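Side-chain contacts in inactive glucansucrase (Lactobacillus reuteri, PDB 5JBD), which belongs to glycoside hydrolase family 70, a TIM-barrel family, and is named as an inactive member of the glucansucrases: residues E259-L262 against K267-G270; T664-H669 against G727-N732; N732-L737 against L742-D747. One frame throughout, in Å; residues are numbered along the deposited sequence.

Interaction 1 (E259-L262 against K267-G270); sequences EYFL and KLMG
Leu268 pushes its CD1 methyl group against the backbone of Phe261, 3.8 Å from Phe261 CA. The same methyl lies 4.1 Å from CE2 of Tyr260 and 4.2 Å from CD1 of the Phe261 ring, so one branch of the leucine serves both aromatic residues. A branched aliphatic tip suits this place, being slim enough to slip between two rings yet wholly apolar. Met269 makes a different approach. Its sulfur SD stands 4.0 Å from Phe261 CE1, and the line from SD to the ring centroid runs 79° off the ring normal, which makes this an edge-on Met-aromatic contact. Bends at chi2 and chi3 of the methionine bring the sulfur to the ring edge.

Both aromatic side chains have CG opposite the backbone nitrogen (chi1 175° for Phe261), which carries their rings closer to the following helix. Tyr713, Tyr800 and Tyr265 also meet the Phe261 ring, Tyr713 edge-to-face, while Tyr804 meets Tyr260 and touches Leu268. The contact thus folds the end of helix 249-263 against the short helix 265-269, with helix 291-304 packing on Tyr260 and strand 279-282 on neighbouring Leu262.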
loop_
_atom_site.group_PDB
_atom_site.type_symbol
_atom_site.label_atom_id
_atom_site.label_comp_id
_atom_site.label_asym_id
_atom_site.label_seq_id
_atom_site.Cartn_x
_atom_site.Cartn_y
_atom_site.Cartn_z
ATOM N N GLU A 259 -3.616 -15.497 8.155
ATOM C CA GLU A 259 -2.616 -15.264 9.205
ATOM C C GLU A 259 -1.960 -16.565 9.655
ATOM O O GLU A 259 -0.733 -16.639 9.758
ATOM C CB GLU A 259 -3.259 -14.531 10.381
ATOM C CG GLU A 259 -3.654 -13.091 10.043
ATOM C CD GLU A 259 -4.795 -12.548 10.881
ATOM O OE1 GLU A 259 -5.058 -13.100 11.969
ATOM O OE2 GLU A 259 -5.455 -11.578 10.436
ATOM N N TYR A 260 -2.778 -17.606 9.849
ATOM C CA TYR A 260 -2.273 -18.914 10.240
ATOM C C TYR A 260 -1.306 -19.465 9.172
ATOM O O TYR A 260 -0.254 -20.022 9.502
ATOM C CB TYR A 260 -3.429 -19.899 10.513
ATOM C CG TYR A 260 -2.951 -21.282 10.900
ATOM C CD1 TYR A 260 -2.515 -21.562 12.196
ATOM C CD2 TYR A 260 -2.883 -22.301 9.951
ATOM C CE1 TYR A 260 -2.040 -22.821 12.537
ATOM C CE2 TYR A 260 -2.424 -23.564 10.282
ATOM C CZ TYR A 260 -2.007 -23.822 11.563
ATOM O OH TYR A 260 -1.553 -25.086 11.861
ATOM N N PHE A 261 -1.659 -19.278 7.903
ATOM C CA PHE A 261 -0.820 -19.703 6.771
ATOM C C PHE A 261 0.545 -19.026 6.788
ATOM O O PHE A 261 1.588 -19.683 6.725
ATOM C CB PHE A 261 -1.557 -19.388 5.461
ATOM C CG PHE A 261 -0.770 -19.657 4.204
ATOM C CD1 PHE A 261 -0.654 -20.945 3.697
ATOM C CD2 PHE A 261 -0.203 -18.604 3.488
ATOM C CE1 PHE A 261 0.044 -21.189 2.517
ATOM C CE2 PHE A 261 0.486 -18.840 2.305
ATOM C CZ PHE A 261 0.619 -20.137 1.824
ATOM N N LEU A 262 0.537 -17.707 6.909
ATOM C CA LEU A 262 1.785 -16.937 6.913
ATOM C C LEU A 262 2.664 -17.261 8.129
ATOM O O LEU A 262 3.882 -17.358 7.999
ATOM C CB LEU A 262 1.494 -15.444 6.815
ATOM C CG LEU A 262 0.867 -15.007 5.482
ATOM C CD1 LEU A 262 0.353 -13.597 5.605
ATOM C CD2 LEU A 262 1.844 -15.135 4.312
ATOM N N LYS A 267 6.408 -24.675 6.623
ATOM C CA LYS A 267 5.867 -25.982 7.040
ATOM C C LYS A 267 4.688 -26.385 6.177
ATOM O O LYS A 267 4.614 -27.509 5.729
ATOM C CB LYS A 267 5.447 -25.970 8.513
ATOM C CG LYS A 267 6.636 -26.058 9.445
ATOM C CD LYS A 267 6.316 -26.296 10.898
ATOM C CE LYS A 267 7.589 -26.632 11.682
ATOM N NZ LYS A 267 7.396 -26.645 13.156
ATOM N N LEU A 268 3.793 -25.439 5.930
ATOM C CA LEU A 268 2.580 -25.714 5.181
ATOM C C LEU A 268 2.787 -25.896 3.673
ATOM O O LEU A 268 1.978 -26.551 3.026
ATOM C CB LEU A 268 1.554 -24.618 5.437
ATOM C CG LEU A 268 1.018 -24.574 6.866
ATOM C CD1 LEU A 268 0.127 -23.364 7.027
ATOM C CD2 LEU A 268 0.279 -25.867 7.220
ATOM N N MET A 269 3.864 -25.333 3.123
ATOM C CA MET A 269 4.194 -25.509 1.694
ATOM C C MET A 269 5.135 -26.678 1.421
ATOM O O MET A 269 5.343 -27.036 0.267
ATOM C CB MET A 269 4.829 -24.231 1.134
ATOM C CG MET A 269 3.873 -23.048 1.051
ATOM S SD MET A 269 2.380 -23.355 0.073
ATOM C CE MET A 269 3.110 -23.685 -1.536
ATOM N N GLY A 270 5.691 -27.278 2.471
ATOM C CA GLY A 270 6.755 -28.262 2.316
ATOM C C GLY A 270 8.067 -27.641 1.852
ATOM O O GLY A 270 8.907 -28.318 1.265
#

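Interaction 2 (T664-H669 against G727-N732); sequences TSVENH and GEELAN
His669 and Glu729 meet through a hydrogen bond from imidazole ND1 to carboxylate OE1, 2.8 Å long and almost straight at 170°. The oxygen lies in the plane of the ring and receives the N-H through its syn lone pair, although the ring and carboxylate planes are 79° apart. Glutamate suits the task because its chain, extended beyond CG, reaches from the first turn of helix 727-739 to the loop before helix 670-676.

Van der Waals contact is slight. Val666 CG1 touches Glu729 OE2 at 3.7 Å, and Val666 CA lies over one face of the imidazole.

Hydrogen bonds within the loop shape the donor's side. Val666 to His669 form a type I beta turn, closed by His669 N to Val666 O. From just before the turn, Ser665 OG accepts from Asn668 N in an ST motif, and Asn668 ND2 reaches Thr664 OG1 at 3.0 Å. The turn delivers His669 to the N-cap position of helix 670-676.

Each carboxylate oxygen has a further donor: Ser726 N for OE1 and Asn672 ND2 for OE2. With three N-H groups converging on it, Glu729 is probably ionised, and its negative charge would polarise the imidazole and probably favour a hydrogen on ND1.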
loop_
_atom_site.group_PDB
_atom_site.type_symbol
_atom_site.label_atom_id
_atom_site.label_comp_id
_atom_site.label_asym_id
_atom_site.label_seq_id
_atom_site.Cartn_x
_atom_site.Cartn_y
_atom_site.Cartn_z
ATOM N N THR A 664 18.007 -8.842 -12.236
ATOM C CA THR A 664 18.633 -9.185 -13.521
ATOM C C THR A 664 19.152 -10.630 -13.577
ATOM O O THR A 664 19.570 -11.092 -14.639
ATOM C CB THR A 664 19.783 -8.207 -13.831
ATOM O OG1 THR A 664 20.610 -8.040 -12.668
ATOM C CG2 THR A 664 19.217 -6.856 -14.244
ATOM N N SER A 665 19.143 -11.327 -12.440
ATOM C CA SER A 665 19.532 -12.727 -12.369
ATOM C C SER A 665 18.875 -13.372 -11.154
ATOM O O SER A 665 18.277 -12.680 -10.318
ATOM C CB SER A 665 21.046 -12.857 -12.245
ATOM O OG SER A 665 21.500 -12.329 -11.009
ATOM N N VAL A 666 19.012 -14.692 -11.054
ATOM C CA VAL A 666 18.536 -15.432 -9.880
ATOM C C VAL A 666 19.334 -15.025 -8.633
ATOM O O VAL A 666 18.750 -14.820 -7.570
ATOM C CB VAL A 666 18.583 -16.972 -10.105
ATOM C CG1 VAL A 666 18.361 -17.742 -8.802
ATOM C CG2 VAL A 666 17.547 -17.372 -11.148
ATOM N N GLU A 667 20.655 -14.912 -8.770
ATOM C CA GLU A 667 21.516 -14.470 -7.670
ATOM C C GLU A 667 21.081 -13.107 -7.100
ATOM O O GLU A 667 21.183 -12.885 -5.895
ATOM C CB GLU A 667 22.976 -14.431 -8.131
ATOM C CG GLU A 667 23.993 -14.027 -7.057
ATOM C CD GLU A 667 25.438 -14.112 -7.551
ATOM O OE1 GLU A 667 25.788 -15.107 -8.217
ATOM O OE2 GLU A 667 26.225 -13.182 -7.277
ATOM N N ASN A 668 20.582 -12.221 -7.964
ATOM C CA ASN A 668 20.152 -10.865 -7.570
ATOM C C ASN A 668 18.719 -10.774 -7.013
ATOM O O ASN A 668 18.277 -9.677 -6.659
ATOM C CB ASN A 668 20.323 -9.874 -8.738
ATOM C CG ASN A 668 21.774 -9.470 -8.971
ATOM O OD1 ASN A 668 22.653 -9.731 -8.157
ATOM N ND2 ASN A 668 22.024 -8.827 -10.100
ATOM N N HIS A 669 17.999 -11.898 -6.935
ATOM C CA HIS A 669 16.726 -11.936 -6.220
ATOM C C HIS A 669 16.960 -11.435 -4.803
ATOM O O HIS A 669 17.859 -11.910 -4.118
ATOM C CB HIS A 669 16.164 -13.360 -6.138
ATOM C CG HIS A 669 15.610 -13.884 -7.429
ATOM N ND1 HIS A 669 14.923 -15.077 -7.504
ATOM C CD2 HIS A 669 15.637 -13.386 -8.687
ATOM C CE1 HIS A 669 14.535 -15.284 -8.748
ATOM N NE2 HIS A 669 14.954 -14.270 -9.486
ATOM N N GLY A 727 8.749 -18.591 -3.603
ATOM C CA GLY A 727 8.326 -19.000 -2.276
ATOM C C GLY A 727 9.362 -19.871 -1.586
ATOM O O GLY A 727 9.569 -19.748 -0.370
ATOM N N GLU A 728 10.009 -20.751 -2.358
ATOM C CA GLU A 728 11.067 -21.615 -1.822
ATOM C C GLU A 728 12.236 -20.771 -1.323
ATOM O O GLU A 728 12.795 -21.023 -0.257
ATOM C CB GLU A 728 11.604 -22.600 -2.878
ATOM C CG GLU A 728 12.142 -23.866 -2.290
ATOM C CD GLU A 728 12.626 -24.850 -3.344
ATOM O OE1 GLU A 728 11.845 -25.236 -4.246
ATOM O OE2 GLU A 728 13.795 -25.236 -3.262
ATOM N N GLU A 729 12.614 -19.783 -2.122
ATOM C CA GLU A 729 13.676 -18.845 -1.732
ATOM C C GLU A 729 13.292 -18.065 -0.457
ATOM O O GLU A 729 14.083 -17.984 0.480
ATOM C CB GLU A 729 13.996 -17.904 -2.890
ATOM C CG GLU A 729 14.837 -18.547 -3.990
ATOM C CD GLU A 729 14.929 -17.719 -5.255
ATOM O OE1 GLU A 729 14.136 -16.753 -5.421
ATOM O OE2 GLU A 729 15.795 -18.042 -6.110
ATOM N N LEU A 730 12.063 -17.545 -0.423
ATOM C CA LEU A 730 11.537 -16.853 0.759
ATOM C C LEU A 730 11.681 -17.701 2.034
ATOM O O LEU A 730 12.198 -17.227 3.054
ATOM C CB LEU A 730 10.068 -16.459 0.561
ATOM C CG LEU A 730 9.332 -15.845 1.769
ATOM C CD1 LEU A 730 10.062 -14.626 2.309
ATOM C CD2 LEU A 730 7.915 -15.463 1.395
ATOM N N ALA A 731 11.243 -18.955 1.972
ATOM C CA ALA A 731 11.335 -19.834 3.143
ATOM C C ALA A 731 12.775 -20.071 3.604
ATOM O O ALA A 731 13.047 -20.081 4.812
ATOM C CB ALA A 731 10.643 -21.163 2.877
ATOM N N ASN A 732 13.694 -20.269 2.653
ATOM C CA ASN A 732 15.118 -20.397 2.985
ATOM C C ASN A 732 15.685 -19.097 3.553
ATOM O O ASN A 732 16.500 -19.135 4.467
ATOM C CB ASN A 732 15.940 -20.828 1.765
ATOM C CG ASN A 732 15.815 -22.312 1.471
ATOM O OD1 ASN A 732 15.661 -23.155 2.378
ATOM N ND2 ASN A 732 15.882 -22.645 0.206
#

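Interaction 3 (N732-L737 against L742-D747); sequences NTIAAL and LKVQED
Val744 turns its CG2 methyl group onto the flank of Leu737, 3.9 Å from Leu737 CB and 4.0 Å from Leu737 CD1, the two side chains crossing at about a right angle. The same methyl also meets Ile734 CG2 at 4.1 Å, so a single branch of the valine is held by two residues one helical turn apart. In Val744 a chi1 of -168° sets CG1 anti to the backbone nitrogen and places CG2 opposite the carbonyl carbon, which leaves CG2 against Leu737 and Ile734. Ile734, conversely, offers its short CG2 branch, which lies opposite its own backbone nitrogen. Beta-branched residues suit such a place because their methyls branch close to the backbone, as close strand-helix packing requires.

Leu742 adds a second contact, mainly at the Leu737 carbonyl. Its CD2 lies 4.3 Å from Leu737 CD2, and its CB comes within 3.6 Å of Leu737 O. That carbonyl also accepts a hydrogen bond from Leu742 N, 3.1 Å long with an N-H...O angle of 157°; the donor is tilted 32° from the carbonyl plane. The bond spans five residues and ties the entry of the strand to the last turn of the helix, across the reversal of the chain.

All four touching residues are buried. Phe681 of helix 678-683 packs on both leucines, Ile674 of helix 670-676 touches Leu737, and Phe689 and Met691 contribute from the adjacent strand 688-691. Further along, Asp747 forms a salt bridge with Arg281 and takes hydrogen bonds from Trp690 and Tyr707.

Helix 727-739 is the helix of the connection between the parallel neighbours 688-691 and 743-748, reached after a long loop with the short strand 696-697: a beta-alpha-beta crossover, with the helix laid against the apolar outer side of the strands, as in the wall of a TIM barrel.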
loop_
_atom_site.group_PDB
_atom_site.type_symbol
_atom_site.label_atom_id
_atom_site.label_comp_id
_atom_site.label_asym_id
_atom_site.label_seq_id
_atom_site.Cartn_x
_atom_site.Cartn_y
_atom_site.Cartn_z
ATOM N N ASN A 732 13.694 -20.269 2.653
ATOM C CA ASN A 732 15.118 -20.397 2.985
ATOM C C ASN A 732 15.685 -19.097 3.553
ATOM O O ASN A 732 16.500 -19.135 4.467
ATOM C CB ASN A 732 15.940 -20.828 1.765
ATOM C CG ASN A 732 15.815 -22.312 1.471
ATOM O OD1 ASN A 732 15.661 -23.155 2.378
ATOM N ND2 ASN A 732 15.882 -22.645 0.206
ATOM N N THR A 733 15.226 -17.958 3.028
ATOM C CA THR A 733 15.648 -16.647 3.531
ATOM C C THR A 733 15.186 -16.418 4.972
ATOM O O THR A 733 15.971 -15.973 5.813
ATOM C CB THR A 733 15.151 -15.516 2.606
ATOM O OG1 THR A 733 15.652 -15.751 1.283
ATOM C CG2 THR A 733 15.623 -14.149 3.091
ATOM N N ILE A 734 13.928 -16.760 5.262
ATOM C CA ILE A 734 13.409 -16.639 6.632
ATOM C C ILE A 734 14.242 -17.500 7.592
ATOM O O ILE A 734 14.605 -17.047 8.688
ATOM C CB ILE A 734 11.912 -16.991 6.713
ATOM C CG1 ILE A 734 11.098 -15.935 5.963
ATOM C CG2 ILE A 734 11.446 -17.063 8.170
ATOM C CD1 ILE A 734 9.677 -16.334 5.669
ATOM N N ALA A 735 14.554 -18.723 7.170
ATOM C CA ALA A 735 15.367 -19.649 7.984
ATOM C C ALA A 735 16.769 -19.102 8.239
ATOM O O ALA A 735 17.288 -19.213 9.354
ATOM C CB ALA A 735 15.450 -21.012 7.328
ATOM N N ALA A 736 17.369 -18.511 7.202
ATOM C CA ALA A 736 18.688 -17.879 7.335
ATOM C C ALA A 736 18.672 -16.709 8.329
ATOM O O ALA A 736 19.576 -16.586 9.152
ATOM C CB ALA A 736 19.204 -17.421 5.975
ATOM N N LEU A 737 17.637 -15.879 8.275
ATOM C CA LEU A 737 17.484 -14.792 9.245
ATOM C C LEU A 737 17.271 -15.342 10.660
ATOM O O LEU A 737 17.856 -14.840 11.616
ATOM C CB LEU A 737 16.333 -13.867 8.847
ATOM C CG LEU A 737 16.570 -13.084 7.544
ATOM C CD1 LEU A 737 15.286 -12.460 7.045
ATOM C CD2 LEU A 737 17.641 -12.013 7.728
ATOM N N LEU A 742 17.427 -13.321 14.253
ATOM C CA LEU A 742 16.356 -12.336 14.018
ATOM C C LEU A 742 14.992 -12.998 14.037
ATOM O O LEU A 742 14.874 -14.219 13.835
ATOM C CB LEU A 742 16.521 -11.655 12.644
ATOM C CG LEU A 742 17.554 -10.527 12.573
ATOM C CD1 LEU A 742 18.964 -11.062 12.710
ATOM C CD2 LEU A 742 17.410 -9.708 11.295
ATOM N N LYS A 743 13.965 -12.183 14.239
ATOM C CA LYS A 743 12.587 -12.565 13.951
ATOM C C LYS A 743 12.163 -11.814 12.711
ATOM O O LYS A 743 12.743 -10.771 12.389
ATOM C CB LYS A 743 11.657 -12.233 15.122
ATOM C CG LYS A 743 12.009 -12.967 16.422
ATOM C CD LYS A 743 11.785 -14.464 16.320
ATOM C CE LYS A 743 11.952 -15.126 17.686
ATOM N NZ LYS A 743 13.346 -15.547 17.896
ATOM N N VAL A 744 11.169 -12.355 12.011
ATOM C CA VAL A 744 10.767 -11.853 10.700
ATOM C C VAL A 744 9.263 -11.582 10.647
ATOM O O VAL A 744 8.460 -12.448 11.014
ATOM C CB VAL A 744 11.127 -12.878 9.596
ATOM C CG1 VAL A 744 10.992 -12.249 8.210
ATOM C CG2 VAL A 744 12.535 -13.439 9.792
ATOM N N GLN A 745 8.877 -10.410 10.150
ATOM C CA GLN A 745 7.462 -10.065 9.967
ATOM C C GLN A 745 7.096 -9.963 8.499
ATOM O O GLN A 745 7.917 -9.576 7.672
ATOM C CB GLN A 745 7.109 -8.752 10.665
ATOM C CG GLN A 745 7.244 -8.805 12.185
ATOM C CD GLN A 745 8.668 -8.608 12.697
ATOM O OE1 GLN A 745 9.445 -7.826 12.142
ATOM N NE2 GLN A 745 9.024 -9.336 13.755
ATOM N N GLU A 746 5.857 -10.317 8.175
ATOM C CA GLU A 746 5.327 -10.136 6.817
ATOM C C GLU A 746 4.350 -8.987 6.835
ATOM O O GLU A 746 3.576 -8.820 7.777
ATOM C CB GLU A 746 4.626 -11.414 6.298
ATOM C CG GLU A 746 3.824 -11.273 5.001
ATOM C CD GLU A 746 4.634 -10.891 3.757
ATOM O OE1 GLU A 746 5.710 -10.235 3.866
ATOM O OE2 GLU A 746 4.151 -11.221 2.642
ATOM N N ASP A 747 4.425 -8.187 5.785
ATOM C CA ASP A 747 3.477 -7.132 5.496
ATOM C C ASP A 747 2.179 -7.794 5.060
ATOM O O ASP A 747 2.106 -8.335 3.958
ATOM C CB ASP A 747 4.044 -6.258 4.360
ATOM C CG ASP A 747 3.548 -4.835 4.388
ATOM O OD1 ASP A 747 2.364 -4.627 4.712
ATOM O OD2 ASP A 747 4.364 -3.916 4.072
#

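Overall arrangement
From the N terminus, interaction 1 comes first and closes the break at residue 264 between two consecutive helices. Interaction 2 closes a far longer excursion, joining the loop after strand 652-654 to the start of helix 727-739. That helix then continues into interaction 3, which shares Asn732 and closes the short turn into strand 743-748. The three contacts follow in series; none encloses or crosses another. In space interactions 1 and 3 touch, with Leu262 CD1 packed 4.2 Å from Glu746 CG, whereas interactions 1 and 2 stay about 7 Å apart at their nearest atoms. Interaction 3 brings helix 727-739 to the barrel sheet, interaction 2 ties the same helix to an outer loop, and interaction 1 joins two helices beside them.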